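Local coordinates for putative protein (Aquifex aeolicus, PDB 1T6T), which is of unknown function but carries a Toprim domain resembling those of RNase M5-like proteins, so it may act on nucleic acids, at residues 13-18 against 95-100; 30-35 against 41-46; 67-72 against 77-82. One frame throughout, in Å; residues are numbered along the deposited sequence.

Overall arrangement
Helix 8-18 opens the chain, and contact 1 brings its end (13-18) against 95-100, the start of helix 96-101, closing a long loop that holds most of the Toprim fold. Within that loop contacts 2 and 3 follow in series. Contact 2 closes the short turn from helix 29-36 into strand 43-45, an outer strand of the parallel sheet; contact 3 folds helix 73-88 back on the segment that leaves strand 64-67. Neither crosses the other, yet they meet in space, where Leu46 packs on Ile78 and Met82. Leu15 reaches Leu35 between contacts 1 and 2, and Arg98 bonds to the carbonyl of Phe69 between contacts 1 and 3.

Contact 1. Residues 13-18 against 95-100; sequences KELKKA and ENFRNF
Glu14 O accepts the helical hydrogen bond of Ala18 N, and Phe97 CZ packs obliquely near it, 3.7 Å from Glu14 O. Between the two segments every contact runs through the Phe97 side chain, its ring reaching over to the backbone of 13-18. CE1 of the ring comes within 3.5 Å of Leu15 N. Leu15 then covers one face of the ring. With its CG anti to the backbone N (chi1 -179°), the side chain carries CD1 over the ring centre, 4.0 Å from the Phe97 centroid and only 10° off the normal, a CH-pi contact. At the ring edge, in plane, sits Glu14 CB, 3.9 Å from Phe97 CE1, while the carboxylate of Glu14 turns away. Ala18 CB approaches the far end of the ring obliquely, 3.7 Å from Phe97 CZ. No hydrogen bond joins the segments, so the contact is apolar packing round a single ring. The helical segments run nearly antiparallel, at 167°, with their axes 11.5 Å apart, a separation that the phenylalanine spans. Behind it Leu15, Ala18 and Phe97 all rest on Ile66 of strand 64-67, and Trp11, one turn earlier in helix 8-18, bonds to Phe97 O; the two helices thus sit side by side against the parallel sheet.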
# COMPACT_ATOMS: atom_id res chain seq x y z
N LYS B 13 -13.79 19.63 -9.00
CA LYS B 13 -15.21 19.96 -8.95
C LYS B 13 -16.04 18.80 -9.51
O LYS B 13 -17.07 18.43 -8.95
CB LYS B 13 -15.49 21.23 -9.75
CG LYS B 13 -16.96 21.63 -9.77
CD LYS B 13 -17.18 22.90 -10.59
CE LYS B 13 -16.52 24.10 -9.93
NZ LYS B 13 -16.71 25.35 -10.73
N GLU B 14 -15.58 18.24 -10.62
CA GLU B 14 -16.27 17.13 -11.26
C GLU B 14 -16.20 15.89 -10.38
O GLU B 14 -17.17 15.13 -10.28
CB GLU B 14 -15.63 16.85 -12.62
CG GLU B 14 -16.63 16.50 -13.70
CD GLU B 14 -17.67 17.60 -13.90
OE1 GLU B 14 -17.27 18.73 -14.25
OE2 GLU B 14 -18.87 17.32 -13.71
N LEU B 15 -15.06 15.67 -9.75
CA LEU B 15 -14.88 14.52 -8.88
C LEU B 15 -15.83 14.62 -7.69
O LEU B 15 -16.46 13.64 -7.31
CB LEU B 15 -13.44 14.42 -8.39
CG LEU B 15 -13.11 13.24 -7.47
CD1 LEU B 15 -13.47 11.92 -8.17
CD2 LEU B 15 -11.63 13.27 -7.11
N LYS B 16 -15.92 15.81 -7.09
CA LYS B 16 -16.80 15.99 -5.94
C LYS B 16 -18.24 15.67 -6.32
O LYS B 16 -18.95 14.99 -5.57
CB LYS B 16 -16.73 17.43 -5.40
CG LYS B 16 -17.52 17.60 -4.10
CD LYS B 16 -17.33 18.96 -3.46
CE LYS B 16 -18.09 20.04 -4.20
NZ LYS B 16 -18.03 21.33 -3.46
N LYS B 17 -18.68 16.15 -7.48
CA LYS B 17 -20.04 15.89 -7.94
C LYS B 17 -20.24 14.39 -8.11
O LYS B 17 -21.24 13.83 -7.67
CB LYS B 17 -20.29 16.59 -9.28
CG LYS B 17 -20.13 18.09 -9.24
CD LYS B 17 -20.49 18.73 -10.58
CE LYS B 17 -20.21 20.23 -10.56
NZ LYS B 17 -20.90 20.91 -9.43
N ALA B 18 -19.27 13.74 -8.74
CA ALA B 18 -19.34 12.30 -8.98
C ALA B 18 -19.33 11.49 -7.70
O ALA B 18 -19.90 10.40 -7.65
CB ALA B 18 -18.17 11.87 -9.87
N GLU B 95 -12.60 4.65 -14.34
CA GLU B 95 -11.18 5.00 -14.40
C GLU B 95 -10.98 6.34 -15.10
O GLU B 95 -9.85 6.80 -15.25
CB GLU B 95 -10.39 3.93 -15.17
CG GLU B 95 -10.21 2.62 -14.44
CD GLU B 95 -9.33 1.66 -15.22
OE1 GLU B 95 -9.80 1.09 -16.22
OE2 GLU B 95 -8.15 1.49 -14.83
N ASN B 96 -12.07 6.96 -15.52
CA ASN B 96 -11.98 8.24 -16.22
C ASN B 96 -11.25 9.34 -15.46
O ASN B 96 -10.48 10.08 -16.05
CB ASN B 96 -13.38 8.74 -16.62
CG ASN B 96 -14.07 7.81 -17.59
OD1 ASN B 96 -13.45 7.28 -18.51
ND2 ASN B 96 -15.37 7.62 -17.40
N PHE B 97 -11.49 9.45 -14.16
CA PHE B 97 -10.83 10.49 -13.39
C PHE B 97 -9.34 10.27 -13.28
O PHE B 97 -8.55 11.20 -13.43
CB PHE B 97 -11.47 10.60 -12.00
CG PHE B 97 -12.81 11.28 -12.02
CD1 PHE B 97 -12.90 12.66 -12.07
CD2 PHE B 97 -13.98 10.53 -12.02
CE1 PHE B 97 -14.15 13.30 -12.13
CE2 PHE B 97 -15.23 11.15 -12.08
CZ PHE B 97 -15.31 12.53 -12.13
N ARG B 98 -8.95 9.03 -13.02
CA ARG B 98 -7.55 8.69 -12.90
C ARG B 98 -6.86 8.86 -14.26
O ARG B 98 -5.77 9.42 -14.34
CB ARG B 98 -7.39 7.25 -12.41
CG ARG B 98 -5.94 6.82 -12.23
CD ARG B 98 -5.85 5.48 -11.50
NE ARG B 98 -4.47 5.06 -11.25
CZ ARG B 98 -3.73 4.37 -12.10
NH1 ARG B 98 -4.22 4.01 -13.27
NH2 ARG B 98 -2.49 4.03 -11.77
N ASN B 99 -7.50 8.38 -15.32
CA ASN B 99 -6.91 8.50 -16.65
C ASN B 99 -6.73 9.94 -17.08
O ASN B 99 -5.80 10.25 -17.83
CB ASN B 99 -7.75 7.75 -17.69
CG ASN B 99 -7.65 6.25 -17.54
OD1 ASN B 99 -6.69 5.73 -16.97
ND2 ASN B 99 -8.64 5.54 -18.08
N PHE B 100 -7.61 10.82 -16.62
CA PHE B 100 -7.50 12.23 -16.99
C PHE B 100 -6.22 12.85 -16.43
O PHE B 100 -5.59 13.68 -17.08
CB PHE B 100 -8.72 13.01 -16.47
CG PHE B 100 -9.06 14.20 -17.31
CD1 PHE B 100 -9.77 14.05 -18.50
CD2 PHE B 100 -8.64 15.48 -16.94
CE1 PHE B 100 -10.06 15.16 -19.30
CE2 PHE B 100 -8.92 16.58 -17.74
CZ PHE B 100 -9.63 16.42 -18.92

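Contact 2. Residues 30-35 against 41-46; sequences NDKKAL and KNVIDL
Above the plane of the Asp45 carboxylate, on the OD1 side, stands Lys32 CD, 3.9 Å from Asp45 OD1; water 2 stands above the plane on that same face, whereas water 1 lies much closer to the plane. The pair belongs to the beta-alpha-beta unit of the Toprim fold in which helix 29-36 follows strand 23-26 and returns the chain to strand 43-45; the axis of 30-35 runs nearly antiparallel to strand 43-45, at 160° between their N-to-C directions. Lys32 NZ does not reach the carboxylate directly, being 4.1 Å from Asp45 OD1. Water 2 bridges them, 2.7 Å from Lys32 NZ and equally close to Asp45 OD1; water 1 makes a longer second bridge, weak on the lysine side. Asp45 OD1 has its salt bridge with Lys49, so several partners share this oxygen. Lys32 leaves the helix with its first torsion near 180° and stays extended to NZ, sliding along Val43 in the opposite sense and bringing NZ to Val43 O in a weak hydrogen bond of 3.3 Å. Deeper in, Leu35 meets Val43 at about a right angle, its CD1 touching both valine methyls and lying 3.7 Å from Val43 CG2.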
# COMPACT_ATOMS: atom_id res chain seq x y z
N ASN B 30 -3.59 9.45 3.87
CA ASN B 30 -3.21 10.81 3.49
C ASN B 30 -3.86 11.21 2.17
O ASN B 30 -4.10 12.40 1.93
CB ASN B 30 -1.69 10.94 3.39
CG ASN B 30 -1.05 11.12 4.75
OD1 ASN B 30 -1.21 12.17 5.38
ND2 ASN B 30 -0.33 10.11 5.21
N ASP B 31 -4.15 10.24 1.31
CA ASP B 31 -4.82 10.54 0.05
C ASP B 31 -6.25 10.92 0.41
O ASP B 31 -6.81 11.85 -0.16
CB ASP B 31 -4.84 9.32 -0.87
CG ASP B 31 -3.45 8.85 -1.25
OD1 ASP B 31 -2.56 9.71 -1.42
OD2 ASP B 31 -3.24 7.63 -1.39
N LYS B 32 -6.82 10.20 1.36
CA LYS B 32 -8.18 10.47 1.80
C LYS B 32 -8.25 11.86 2.44
O LYS B 32 -9.20 12.61 2.23
CB LYS B 32 -8.63 9.39 2.78
CG LYS B 32 -10.07 9.54 3.27
CD LYS B 32 -10.51 8.31 4.04
CE LYS B 32 -11.94 8.46 4.55
NZ LYS B 32 -12.41 7.22 5.23
N LYS B 33 -7.22 12.20 3.22
CA LYS B 33 -7.18 13.50 3.88
C LYS B 33 -7.07 14.63 2.86
O LYS B 33 -7.71 15.68 3.01
CB LYS B 33 -6.02 13.57 4.87
CG LYS B 33 -6.26 12.77 6.14
CD LYS B 33 -5.10 12.88 7.11
CE LYS B 33 -5.50 12.35 8.49
NZ LYS B 33 -6.04 10.96 8.43
N ALA B 34 -6.27 14.42 1.83
CA ALA B 34 -6.08 15.42 0.79
C ALA B 34 -7.42 15.72 0.10
O ALA B 34 -7.74 16.87 -0.20
CB ALA B 34 -5.06 14.93 -0.23
N LEU B 35 -8.19 14.67 -0.16
CA LEU B 35 -9.49 14.84 -0.81
C LEU B 35 -10.49 15.52 0.12
O LEU B 35 -11.33 16.31 -0.33
CB LEU B 35 -10.05 13.48 -1.24
CG LEU B 35 -9.30 12.84 -2.41
CD1 LEU B 35 -9.72 11.38 -2.58
CD2 LEU B 35 -9.57 13.64 -3.68
N LYS B 41 -15.62 13.62 0.59
CA LYS B 41 -15.62 12.70 1.73
C LYS B 41 -15.94 11.22 1.47
O LYS B 41 -15.55 10.37 2.27
CB LYS B 41 -16.59 13.23 2.78
CG LYS B 41 -16.34 14.67 3.20
CD LYS B 41 -15.04 14.80 3.98
CE LYS B 41 -15.11 14.01 5.28
NZ LYS B 41 -13.85 14.11 6.08
N ASN B 42 -16.65 10.92 0.39
CA ASN B 42 -17.02 9.54 0.09
C ASN B 42 -15.81 8.82 -0.49
O ASN B 42 -15.77 8.48 -1.67
CB ASN B 42 -18.20 9.54 -0.90
CG ASN B 42 -18.82 8.17 -1.07
OD1 ASN B 42 -18.66 7.28 -0.23
ND2 ASN B 42 -19.55 7.98 -2.17
N VAL B 43 -14.85 8.56 0.39
CA VAL B 43 -13.59 7.92 0.01
C VAL B 43 -13.21 6.78 0.95
O VAL B 43 -13.42 6.87 2.16
CB VAL B 43 -12.44 8.96 0.04
CG1 VAL B 43 -11.13 8.32 -0.42
CG2 VAL B 43 -12.79 10.16 -0.82
N ILE B 44 -12.68 5.71 0.38
CA ILE B 44 -12.22 4.58 1.17
C ILE B 44 -10.74 4.40 0.90
O ILE B 44 -10.32 4.36 -0.26
CB ILE B 44 -12.93 3.25 0.78
CG1 ILE B 44 -14.41 3.32 1.15
CG2 ILE B 44 -12.26 2.07 1.50
CD1 ILE B 44 -15.18 2.07 0.75
N ASP B 45 -9.95 4.30 1.96
CA ASP B 45 -8.51 4.09 1.80
C ASP B 45 -8.25 2.59 1.97
O ASP B 45 -8.71 1.98 2.93
CB ASP B 45 -7.71 4.94 2.80
CG ASP B 45 -8.17 4.76 4.24
OD1 ASP B 45 -9.38 4.62 4.49
OD2 ASP B 45 -7.29 4.78 5.13
N LEU B 46 -7.51 2.01 1.03
CA LEU B 46 -7.22 0.58 1.01
C LEU B 46 -6.21 0.05 2.03
O LEU B 46 -6.38 -1.04 2.56
CB LEU B 46 -6.78 0.18 -0.40
CG LEU B 46 -6.72 -1.30 -0.77
CD1 LEU B 46 -8.11 -1.92 -0.69
CD2 LEU B 46 -6.15 -1.44 -2.17
O HOH W 1 -12.59 3.94 4.68
O HOH W 2 -10.23 6.21 6.44

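Contact 3. Residues 67-72 against 77-82; sequences LLFDLD and RINQKM
Phe69 and Ile78 meet at about a right angle: Ile78 CG2 stands over one face of the ring, offset toward the rim, 3.7 Å from the Phe69 centroid in a CH-pi contact. Met82, a selenomethionine, also approaches at about a right angle, and its CG lies 3.9 Å from Phe69 CZ. Asn79 crosses the ring obliquely, its amide plane turned 72° from the ring plane. A chi1 of -172° swings the Asn79 amide off the helix toward the loop, and Asn79 OD1 comes to the ring edge, in plane, 3.7 Å from Phe69 CD2. Leu67 ends strand 64-67 of the Toprim fold, and the loop that follows carries the Asp-x-Asp pattern known from this family, in Asp70 and Asp72; Asp72 is the N-cap of helix 73-88, bonding to Gly75 N. Leu67 passes Asn79 at a slant, with its CB 3.4 Å from Asn79 OD1, so that this oxygen is buried among carbon atoms and has no hydrogen-bonding partner in the model. The other end of the amide is held: Asn79 ND2 bonds to OE2 of Glu95.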
# COMPACT_ATOMS: atom_id res chain seq x y z
N LEU B 67 -11.82 4.62 -9.21
CA LEU B 67 -10.48 4.22 -8.79
C LEU B 67 -9.53 5.41 -8.90
O LEU B 67 -9.41 6.02 -9.96
CB LEU B 67 -9.96 3.07 -9.67
CG LEU B 67 -10.78 1.78 -9.65
CD1 LEU B 67 -10.07 0.73 -10.49
CD2 LEU B 67 -10.95 1.30 -8.21
N LEU B 68 -8.88 5.74 -7.79
CA LEU B 68 -7.95 6.87 -7.77
C LEU B 68 -6.62 6.52 -7.12
O LEU B 68 -6.22 7.16 -6.15
CB LEU B 68 -8.54 8.07 -7.04
CG LEU B 68 -9.22 9.18 -7.84
CD1 LEU B 68 -9.36 10.40 -6.93
CD2 LEU B 68 -8.41 9.54 -9.08
N PHE B 69 -5.93 5.53 -7.66
CA PHE B 69 -4.64 5.14 -7.12
C PHE B 69 -3.56 5.95 -7.83
O PHE B 69 -3.78 6.45 -8.94
CB PHE B 69 -4.43 3.65 -7.32
CG PHE B 69 -5.42 2.82 -6.57
CD1 PHE B 69 -5.35 2.73 -5.18
CD2 PHE B 69 -6.45 2.18 -7.24
CE1 PHE B 69 -6.31 2.02 -4.47
CE2 PHE B 69 -7.42 1.46 -6.53
CZ PHE B 69 -7.35 1.38 -5.14
N ASP B 70 -2.41 6.10 -7.19
CA ASP B 70 -1.32 6.88 -7.77
C ASP B 70 -0.93 6.35 -9.14
O ASP B 70 -1.20 5.20 -9.48
CB ASP B 70 -0.11 6.89 -6.84
CG ASP B 70 -0.43 7.53 -5.49
OD1 ASP B 70 -1.39 8.32 -5.42
OD2 ASP B 70 0.29 7.25 -4.51
N LEU B 71 -0.29 7.20 -9.93
CA LEU B 71 0.11 6.85 -11.28
C LEU B 71 1.50 6.23 -11.39
O LEU B 71 2.08 6.19 -12.47
CB LEU B 71 0.02 8.08 -12.19
CG LEU B 71 -1.40 8.62 -12.40
CD1 LEU B 71 -1.35 9.87 -13.26
CD2 LEU B 71 -2.26 7.56 -13.06
N ASP B 72 2.04 5.76 -10.27
CA ASP B 72 3.35 5.13 -10.29
C ASP B 72 3.16 3.62 -10.40
O ASP B 72 2.02 3.14 -10.44
CB ASP B 72 4.14 5.51 -9.03
CG ASP B 72 3.50 5.00 -7.75
OD1 ASP B 72 2.28 4.73 -7.75
OD2 ASP B 72 4.22 4.89 -6.74
N ARG B 77 -0.36 -1.26 -10.14
CA ARG B 77 -0.59 -2.66 -9.78
C ARG B 77 -1.86 -2.77 -8.93
O ARG B 77 -2.69 -3.66 -9.15
CB ARG B 77 0.60 -3.21 -9.00
CG ARG B 77 1.86 -3.34 -9.83
CD ARG B 77 3.05 -3.69 -8.96
NE ARG B 77 4.25 -3.94 -9.76
CZ ARG B 77 5.47 -4.04 -9.26
NH1 ARG B 77 5.67 -3.91 -7.95
NH2 ARG B 77 6.50 -4.28 -10.06
N ILE B 78 -2.01 -1.87 -7.97
CA ILE B 78 -3.19 -1.89 -7.11
C ILE B 78 -4.43 -1.56 -7.94
O ILE B 78 -5.48 -2.16 -7.77
CB ILE B 78 -3.06 -0.87 -5.96
CG1 ILE B 78 -1.87 -1.25 -5.07
CG2 ILE B 78 -4.34 -0.86 -5.13
CD1 ILE B 78 -1.66 -0.31 -3.90
N ASN B 79 -4.29 -0.59 -8.84
CA ASN B 79 -5.41 -0.20 -9.69
C ASN B 79 -5.92 -1.41 -10.47
O ASN B 79 -7.12 -1.68 -10.50
CB ASN B 79 -4.99 0.88 -10.68
CG ASN B 79 -6.17 1.45 -11.45
OD1 ASN B 79 -6.96 2.22 -10.90
ND2 ASN B 79 -6.30 1.07 -12.71
N GLN B 80 -5.00 -2.14 -11.10
CA GLN B 80 -5.37 -3.31 -11.89
C GLN B 80 -6.01 -4.40 -11.04
O GLN B 80 -7.01 -5.01 -11.45
CB GLN B 80 -4.15 -3.87 -12.62
CG GLN B 80 -3.61 -2.95 -13.69
CD GLN B 80 -4.70 -2.43 -14.61
OE1 GLN B 80 -5.44 -3.21 -15.21
NE2 GLN B 80 -4.80 -1.11 -14.72
N LYS B 81 -5.44 -4.64 -9.87
CA LYS B 81 -5.95 -5.65 -8.96
C LYS B 81 -7.38 -5.33 -8.53
O LYS B 81 -8.26 -6.18 -8.58
CB LYS B 81 -5.05 -5.73 -7.72
CG LYS B 81 -5.55 -6.66 -6.63
CD LYS B 81 -5.52 -8.10 -7.09
CE LYS B 81 -5.68 -9.05 -5.92
NZ LYS B 81 -5.52 -10.47 -6.36
N MSE B 82 -7.60 -4.09 -8.10
CA MSE B 82 -8.93 -3.69 -7.66
C MSE B 82 -9.92 -3.60 -8.81
O MSE B 82 -11.09 -3.89 -8.65
CB MSE B 82 -8.86 -2.37 -6.90
CG MSE B 82 -8.03 -2.44 -5.62
SE MSE B 82 -8.68 -3.81 -4.41
CE MSE B 82 -10.54 -3.22 -4.37